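Local coordinates for immunoreactive 84kD antigen PG93 (Porphyromonas gingivalis, PDB 5M11), which serves as an essential surface component of the type-IX secretion system of this oral bacterium and binds zinc and calcium ions, at residues K425-W436 with F470-K481. Residues are numbered along the deposited sequence; the frame is centred on the assembly and turned at random.
Sequences KAIAFDNKGNLW and FGNMIILPNGDK
Ala-426, Met-473 and Ile-475 bury the most surface where the first strands of two successive four-stranded antiparallel sheets, 422-429 and 469-475, face each other. The short axes of 427-429 and 470-475 run nearly parallel (11°) but come no closer than 6.4 Å, and the backbones of the two segments share no hydrogen bonds, consistent with neighbouring blades of a beta-propeller packed face to face. They converge at the corner at Ala-426, whose CA lies 3.9 Å from CA of Asn-472 and whose methyl lies over the backbone of Gly-471 and Asn-472. Met-473 starts with CG anti to its backbone N (chi1 -174°) and bends at chi3, which brings CE nearly head-on to the Ala-426 carbonyl oxygen while SD rests 3.8 Å from Trp-436 CB. Further along, Ile-475 turns CD1 against both Ala-428 CB (3.9 Å) and the Phe-429 carbonyl oxygen.

At one end the extended Lys-425 chain runs against the Phe-470 and Gly-471 carbonyls, CE 3.3 Å from Gly-471 O, and NZ bonds Tyr-317. The other end is built on Trp-436. Lys-481 crosses its indole at about a right angle, with CE 3.6 Å from the five-membered ring centroid; NZ stands over the six-membered ring, 4.5 Å from its centroid, a cation-pi geometry. Trp-436 NE1 donates to Asp-430 OD2 at 2.8 Å, fixing the indole's rotation. Lys-481 NZ also bonds Gly-479 O and bridges to Asp-502, a calcium ligand.

An apolar middle is thus bordered by a lysine at each end, of which Lys-481 joins the indole to the calcium-site carboxylate.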
ATOM      1  N   LYS A 425     -10.063  10.674 -18.206  1.00 57.42           N
ATOM      2  CA  LYS A 425     -10.347   9.443 -17.450  1.00 55.09           C
ATOM      3  C   LYS A 425     -11.205   8.492 -18.322  1.00 58.71           C
ATOM      4  O   LYS A 425     -11.654   8.922 -19.377  1.00 60.16           O
ATOM      5  CB  LYS A 425     -11.022   9.730 -16.088  1.00 57.89           C
ATOM      6  CG  LYS A 425     -10.918   8.527 -15.166  1.00 63.85           C
ATOM      7  CD  LYS A 425     -11.514   8.642 -13.789  1.00 74.52           C
ATOM      8  CE  LYS A 425     -11.146   7.338 -13.097  1.00 83.40           C
ATOM      9  NZ  LYS A 425     -11.583   7.272 -11.685  1.00 89.85           N
ATOM     10  N   ALA A 426     -11.421   7.211 -17.896  1.00 52.89           N
ATOM     11  CA  ALA A 426     -12.209   6.161 -18.582  1.00 50.75           C
ATOM     12  C   ALA A 426     -11.701   5.859 -20.026  1.00 53.46           C
ATOM     13  O   ALA A 426     -12.497   5.864 -20.978  1.00 53.35           O
ATOM     14  CB  ALA A 426     -13.690   6.525 -18.598  1.00 52.32           C
ATOM     15  N   ILE A 427     -10.382   5.549 -20.174  1.00 48.95           N
ATOM     16  CA  ILE A 427      -9.756   5.246 -21.481  1.00 48.11           C
ATOM     17  C   ILE A 427      -9.633   3.735 -21.723  1.00 52.57           C
ATOM     18  O   ILE A 427      -9.112   3.008 -20.866  1.00 53.22           O
ATOM     19  CB  ILE A 427      -8.380   5.942 -21.717  1.00 50.57           C
ATOM     20  CG1 ILE A 427      -7.390   5.730 -20.533  1.00 49.91           C
ATOM     21  CG2 ILE A 427      -8.588   7.410 -22.048  1.00 52.16           C
ATOM     22  CD1 ILE A 427      -5.881   6.014 -20.839  1.00 54.93           C
ATOM     23  N   ALA A 428     -10.063   3.278 -22.921  1.00 47.37           N
ATOM     24  CA  ALA A 428      -9.968   1.873 -23.318  1.00 45.63           C
ATOM     25  C   ALA A 428      -9.751   1.749 -24.830  1.00 51.93           C
ATOM     26  O   ALA A 428      -9.907   2.731 -25.556  1.00 50.20           O
ATOM     27  CB  ALA A 428     -11.224   1.124 -22.894  1.00 45.37           C
ATOM     28  N   PHE A 429      -9.358   0.545 -25.293  1.00 51.14           N
ATOM     29  CA  PHE A 429      -9.149   0.217 -26.716  1.00 51.90           C
ATOM     30  C   PHE A 429     -10.263  -0.705 -27.232  1.00 57.92           C
ATOM     31  O   PHE A 429     -10.732  -1.582 -26.491  1.00 56.10           O
ATOM     32  CB  PHE A 429      -7.781  -0.474 -26.941  1.00 53.02           C
ATOM     33  CG  PHE A 429      -6.575   0.421 -27.094  1.00 54.79           C
ATOM     34  CD1 PHE A 429      -6.236   0.953 -28.330  1.00 58.77           C
ATOM     35  CD2 PHE A 429      -5.743   0.687 -26.012  1.00 56.69           C
ATOM     36  CE1 PHE A 429      -5.098   1.757 -28.475  1.00 60.82           C
ATOM     37  CE2 PHE A 429      -4.601   1.494 -26.158  1.00 60.04           C
ATOM     38  CZ  PHE A 429      -4.286   2.021 -27.385  1.00 59.39           C
ATOM     39  N   ASP A 430     -10.651  -0.559 -28.508  1.00 58.01           N
ATOM     40  CA  ASP A 430     -11.669  -1.461 -29.059  1.00 59.36           C
ATOM     41  C   ASP A 430     -10.995  -2.665 -29.742  1.00 65.60           C
ATOM     42  O   ASP A 430      -9.762  -2.717 -29.839  1.00 64.53           O
ATOM     43  CB  ASP A 430     -12.665  -0.736 -29.990  1.00 62.16           C
ATOM     44  CG  ASP A 430     -12.097  -0.074 -31.226  1.00 74.39           C
ATOM     45  OD1 ASP A 430     -11.001  -0.476 -31.667  1.00 75.90           O
ATOM     46  OD2 ASP A 430     -12.795   0.784 -31.809  1.00 80.30           O
ATOM     47  N   ASN A 431     -11.807  -3.641 -30.194  1.00 65.07           N
ATOM     48  CA  ASN A 431     -11.311  -4.850 -30.869  1.00 66.18           C
ATOM     49  C   ASN A 431     -10.621  -4.485 -32.206  1.00 71.82           C
ATOM     50  O   ASN A 431      -9.836  -5.289 -32.721  1.00 73.15           O
ATOM     51  CB  ASN A 431     -12.461  -5.837 -31.105  1.00 67.76           C
ATOM     52  CG  ASN A 431     -13.404  -5.415 -32.212  1.00107.07           C
ATOM     53  OD1 ASN A 431     -13.973  -4.311 -32.204  1.00106.34           O
ATOM     54  ND2 ASN A 431     -13.549  -6.270 -33.215  1.00102.15           N
ATOM     55  N   LYS A 432     -10.926  -3.275 -32.759  1.00 66.87           N
ATOM     56  CA  LYS A 432     -10.365  -2.780 -34.013  1.00 67.45           C
ATOM     57  C   LYS A 432      -9.046  -1.969 -33.813  1.00 69.74           C
ATOM     58  O   LYS A 432      -8.433  -1.548 -34.798  1.00 71.11           O
ATOM     59  CB  LYS A 432     -11.411  -1.958 -34.759  1.00 70.87           C
ATOM     60  CG  LYS A 432     -12.208  -2.811 -35.735  1.00 90.25           C
ATOM     61  CD  LYS A 432     -13.612  -2.269 -35.983  1.00103.09           C
ATOM     62  CE  LYS A 432     -14.641  -2.792 -34.999  1.00113.98           C
ATOM     63  NZ  LYS A 432     -14.860  -4.258 -35.139  1.00122.48           N
ATOM     64  N   GLY A 433      -8.601  -1.813 -32.563  1.00 62.85           N
ATOM     65  CA  GLY A 433      -7.348  -1.131 -32.238  1.00 61.08           C
ATOM     66  C   GLY A 433      -7.402   0.370 -32.033  1.00 61.84           C
ATOM     67  O   GLY A 433      -6.350   1.019 -31.983  1.00 61.93           O
ATOM     68  N   ASN A 434      -8.615   0.927 -31.876  1.00 55.50           N
ATOM     69  CA  ASN A 434      -8.843   2.351 -31.651  1.00 55.18           C
ATOM     70  C   ASN A 434      -8.898   2.676 -30.171  1.00 56.85           C
ATOM     71  O   ASN A 434      -9.299   1.837 -29.374  1.00 55.87           O
ATOM     72  CB  ASN A 434     -10.145   2.799 -32.312  1.00 58.29           C
ATOM     73  CG  ASN A 434     -10.151   2.647 -33.798  1.00 79.11           C
ATOM     74  OD1 ASN A 434      -9.232   3.098 -34.498  1.00 75.09           O
ATOM     75  ND2 ASN A 434     -11.197   2.014 -34.302  1.00 66.70           N
ATOM     76  N   LEU A 435      -8.548   3.910 -29.808  1.00 53.05           N
ATOM     77  CA  LEU A 435      -8.590   4.333 -28.430  1.00 51.79           C
ATOM     78  C   LEU A 435      -9.825   5.165 -28.166  1.00 60.15           C
ATOM     79  O   LEU A 435      -9.936   6.287 -28.649  1.00 62.87           O
ATOM     80  CB  LEU A 435      -7.322   5.114 -28.047  1.00 51.88           C
ATOM     81  CG  LEU A 435      -7.297   5.678 -26.614  1.00 55.40           C
ATOM     82  CD1 LEU A 435      -6.999   4.589 -25.586  1.00 53.75           C
ATOM     83  CD2 LEU A 435      -6.310   6.808 -26.498  1.00 57.09           C
ATOM     84  N   TRP A 436     -10.746   4.619 -27.388  1.00 57.17           N
ATOM     85  CA  TRP A 436     -11.940   5.314 -26.925  1.00 57.68           C
ATOM     86  C   TRP A 436     -11.663   5.859 -25.524  1.00 61.32           C
ATOM     87  O   TRP A 436     -10.957   5.224 -24.724  1.00 62.58           O
ATOM     88  CB  TRP A 436     -13.137   4.371 -26.928  1.00 55.96           C
ATOM     89  CG  TRP A 436     -13.532   3.991 -28.306  1.00 58.11           C
ATOM     90  CD1 TRP A 436     -13.016   2.976 -29.055  1.00 60.87           C
ATOM     91  CD2 TRP A 436     -14.450   4.695 -29.155  1.00 59.74           C
ATOM     92  NE1 TRP A 436     -13.579   2.985 -30.313  1.00 62.08           N
ATOM     93  CE2 TRP A 436     -14.487   4.010 -30.389  1.00 64.03           C
ATOM     94  CE3 TRP A 436     -15.269   5.824 -28.980  1.00 62.28           C
ATOM     95  CZ2 TRP A 436     -15.293   4.423 -31.446  1.00 64.54           C
ATOM     96  CZ3 TRP A 436     -16.076   6.230 -30.027  1.00 65.23           C
ATOM     97  CH2 TRP A 436     -16.070   5.545 -31.246  1.00 66.30           C
ATOM     98  N   PHE A 470     -16.349  11.111 -15.450  1.00 66.92           N
ATOM     99  CA  PHE A 470     -16.746   9.740 -15.722  1.00 64.57           C
ATOM    100  C   PHE A 470     -15.818   8.843 -14.915  1.00 68.04           C
ATOM    101  O   PHE A 470     -14.836   9.331 -14.345  1.00 68.24           O
ATOM    102  CB  PHE A 470     -16.653   9.423 -17.227  1.00 65.00           C
ATOM    103  CG  PHE A 470     -17.781   9.904 -18.112  1.00 67.73           C
ATOM    104  CD1 PHE A 470     -18.956   9.169 -18.229  1.00 71.01           C
ATOM    105  CD2 PHE A 470     -17.633  11.042 -18.899  1.00 71.06           C
ATOM    106  CE1 PHE A 470     -19.976   9.586 -19.097  1.00 73.46           C
ATOM    107  CE2 PHE A 470     -18.666  11.480 -19.736  1.00 74.98           C
ATOM    108  CZ  PHE A 470     -19.828  10.747 -19.836  1.00 73.10           C
ATOM    109  N   GLY A 471     -16.112   7.549 -14.880  1.00 63.95           N
ATOM    110  CA  GLY A 471     -15.316   6.581 -14.141  1.00 62.30           C
ATOM    111  C   GLY A 471     -14.401   5.779 -15.026  1.00 64.59           C
ATOM    112  O   GLY A 471     -13.306   6.224 -15.364  1.00 64.12           O
ATOM    113  N   ASN A 472     -14.844   4.585 -15.396  1.00 60.80           N
ATOM    114  CA  ASN A 472     -14.062   3.665 -16.221  1.00 59.05           C
ATOM    115  C   ASN A 472     -14.909   3.118 -17.383  1.00 60.86           C
ATOM    116  O   ASN A 472     -16.138   3.091 -17.302  1.00 61.08           O
ATOM    117  CB  ASN A 472     -13.492   2.533 -15.362  1.00 61.05           C
ATOM    118  CG  ASN A 472     -12.727   3.002 -14.148  1.00 88.33           C
ATOM    119  OD1 ASN A 472     -13.248   3.010 -13.018  1.00 84.58           O
ATOM    120  ND2 ASN A 472     -11.489   3.426 -14.362  1.00 79.85           N
ATOM    121  N   MET A 473     -14.253   2.698 -18.464  1.00 55.99           N
ATOM    122  CA  MET A 473     -14.992   2.219 -19.626  1.00 56.30           C
ATOM    123  C   MET A 473     -14.836   0.717 -19.844  1.00 58.17           C
ATOM    124  O   MET A 473     -13.720   0.192 -19.798  1.00 58.83           O
ATOM    125  CB  MET A 473     -14.533   2.982 -20.888  1.00 59.09           C
ATOM    126  CG  MET A 473     -15.327   2.668 -22.150  1.00 62.96           C
ATOM    127  SD  MET A 473     -14.681   3.564 -23.587  1.00 68.08           S
ATOM    128  CE  MET A 473     -15.090   5.247 -23.142  1.00 66.13           C
ATOM    129  N   ILE A 474     -15.955   0.029 -20.099  1.00 51.61           N
ATOM    130  CA  ILE A 474     -15.879  -1.371 -20.481  1.00 49.66           C
ATOM    131  C   ILE A 474     -16.532  -1.455 -21.848  1.00 54.65           C
ATOM    132  O   ILE A 474     -17.530  -0.774 -22.081  1.00 56.56           O
ATOM    133  CB  ILE A 474     -16.376  -2.426 -19.461  1.00 51.83           C
ATOM    134  CG1 ILE A 474     -17.890  -2.422 -19.268  1.00 52.50           C
ATOM    135  CG2 ILE A 474     -15.645  -2.272 -18.137  1.00 52.51           C
ATOM    136  CD1 ILE A 474     -18.368  -3.653 -18.639  1.00 55.28           C
ATOM    137  N   ILE A 475     -15.892  -2.170 -22.784  1.00 49.93           N
ATOM    138  CA  ILE A 475     -16.371  -2.326 -24.158  1.00 50.51           C
ATOM    139  C   ILE A 475     -16.764  -3.809 -24.342  1.00 58.72           C
ATOM    140  O   ILE A 475     -15.891  -4.675 -24.395  1.00 59.00           O
ATOM    141  CB  ILE A 475     -15.303  -1.828 -25.201  1.00 52.28           C
ATOM    142  CG1 ILE A 475     -14.906  -0.361 -24.980  1.00 51.73           C
ATOM    143  CG2 ILE A 475     -15.731  -2.070 -26.647  1.00 53.69           C
ATOM    144  CD1 ILE A 475     -13.616   0.102 -25.751  1.00 52.00           C
ATOM    145  N   LEU A 476     -18.072  -4.092 -24.408  1.00 58.45           N
ATOM    146  CA  LEU A 476     -18.609  -5.442 -24.597  1.00 59.84           C
ATOM    147  C   LEU A 476     -18.276  -5.984 -26.000  1.00 65.80           C
ATOM    148  O   LEU A 476     -18.086  -5.163 -26.914  1.00 65.49           O
ATOM    149  CB  LEU A 476     -20.134  -5.450 -24.374  1.00 61.23           C
ATOM    150  CG  LEU A 476     -20.565  -6.012 -23.032  1.00 66.74           C
ATOM    151  CD1 LEU A 476     -20.715  -4.928 -22.011  1.00 66.97           C
ATOM    152  CD2 LEU A 476     -21.836  -6.773 -23.148  1.00 71.27           C
ATOM    153  N   PRO A 477     -18.227  -7.349 -26.196  1.00 63.21           N
ATOM    154  CA  PRO A 477     -17.896  -7.912 -27.521  1.00 63.53           C
ATOM    155  C   PRO A 477     -18.727  -7.381 -28.697  1.00 67.36           C
ATOM    156  O   PRO A 477     -18.172  -7.239 -29.784  1.00 67.50           O
ATOM    157  CB  PRO A 477     -18.137  -9.408 -27.318  1.00 66.01           C
ATOM    158  CG  PRO A 477     -17.780  -9.632 -25.913  1.00 68.71           C
ATOM    159  CD  PRO A 477     -18.379  -8.443 -25.210  1.00 64.25           C
ATOM    160  N   ASN A 478     -20.007  -7.039 -28.482  1.00 64.11           N
ATOM    161  CA  ASN A 478     -20.877  -6.487 -29.532  1.00 65.46           C
ATOM    162  C   ASN A 478     -20.569  -4.993 -29.860  1.00 70.25           C
ATOM    163  O   ASN A 478     -21.219  -4.403 -30.729  1.00 70.86           O
ATOM    164  CB  ASN A 478     -22.346  -6.635 -29.125  1.00 65.13           C
ATOM    165  CG  ASN A 478     -22.741  -5.826 -27.917  1.00 72.41           C
ATOM    166  OD1 ASN A 478     -21.937  -5.530 -27.030  1.00 71.04           O
ATOM    167  ND2 ASN A 478     -24.000  -5.489 -27.841  1.00 57.92           N
ATOM    168  N   GLY A 479     -19.615  -4.399 -29.148  1.00 66.74           N
ATOM    169  CA  GLY A 479     -19.210  -3.013 -29.378  1.00 66.54           C
ATOM    170  C   GLY A 479     -19.791  -1.960 -28.458  1.00 69.22           C
ATOM    171  O   GLY A 479     -19.355  -0.806 -28.505  1.00 68.04           O
ATOM    172  N   ASP A 480     -20.788  -2.336 -27.630  1.00 65.71           N
ATOM    173  CA  ASP A 480     -21.414  -1.437 -26.655  1.00 64.86           C
ATOM    174  C   ASP A 480     -20.361  -0.924 -25.676  1.00 66.25           C
ATOM    175  O   ASP A 480     -19.454  -1.677 -25.297  1.00 64.84           O
ATOM    176  CB  ASP A 480     -22.535  -2.168 -25.888  1.00 66.96           C
ATOM    177  CG  ASP A 480     -23.805  -2.427 -26.666  1.00 73.69           C
ATOM    178  OD1 ASP A 480     -23.740  -2.487 -27.918  1.00 72.38           O
ATOM    179  OD2 ASP A 480     -24.862  -2.609 -26.023  1.00 82.95           O
ATOM    180  N   LYS A 481     -20.458   0.351 -25.290  1.00 61.22           N
ATOM    181  CA  LYS A 481     -19.494   0.941 -24.365  1.00 58.69           C
ATOM    182  C   LYS A 481     -20.224   1.395 -23.134  1.00 63.11           C
ATOM    183  O   LYS A 481     -21.192   2.147 -23.244  1.00 64.43           O
ATOM    184  CB  LYS A 481     -18.718   2.095 -25.031  1.00 59.61           C
ATOM    185  CG  LYS A 481     -17.826   1.622 -26.173  1.00 60.50           C
ATOM    186  CD  LYS A 481     -17.687   2.650 -27.270  1.00 72.92           C
ATOM    187  CE  LYS A 481     -16.889   2.122 -28.443  1.00 85.02           C
ATOM    188  NZ  LYS A 481     -17.741   1.397 -29.421  1.00 92.48           N
TER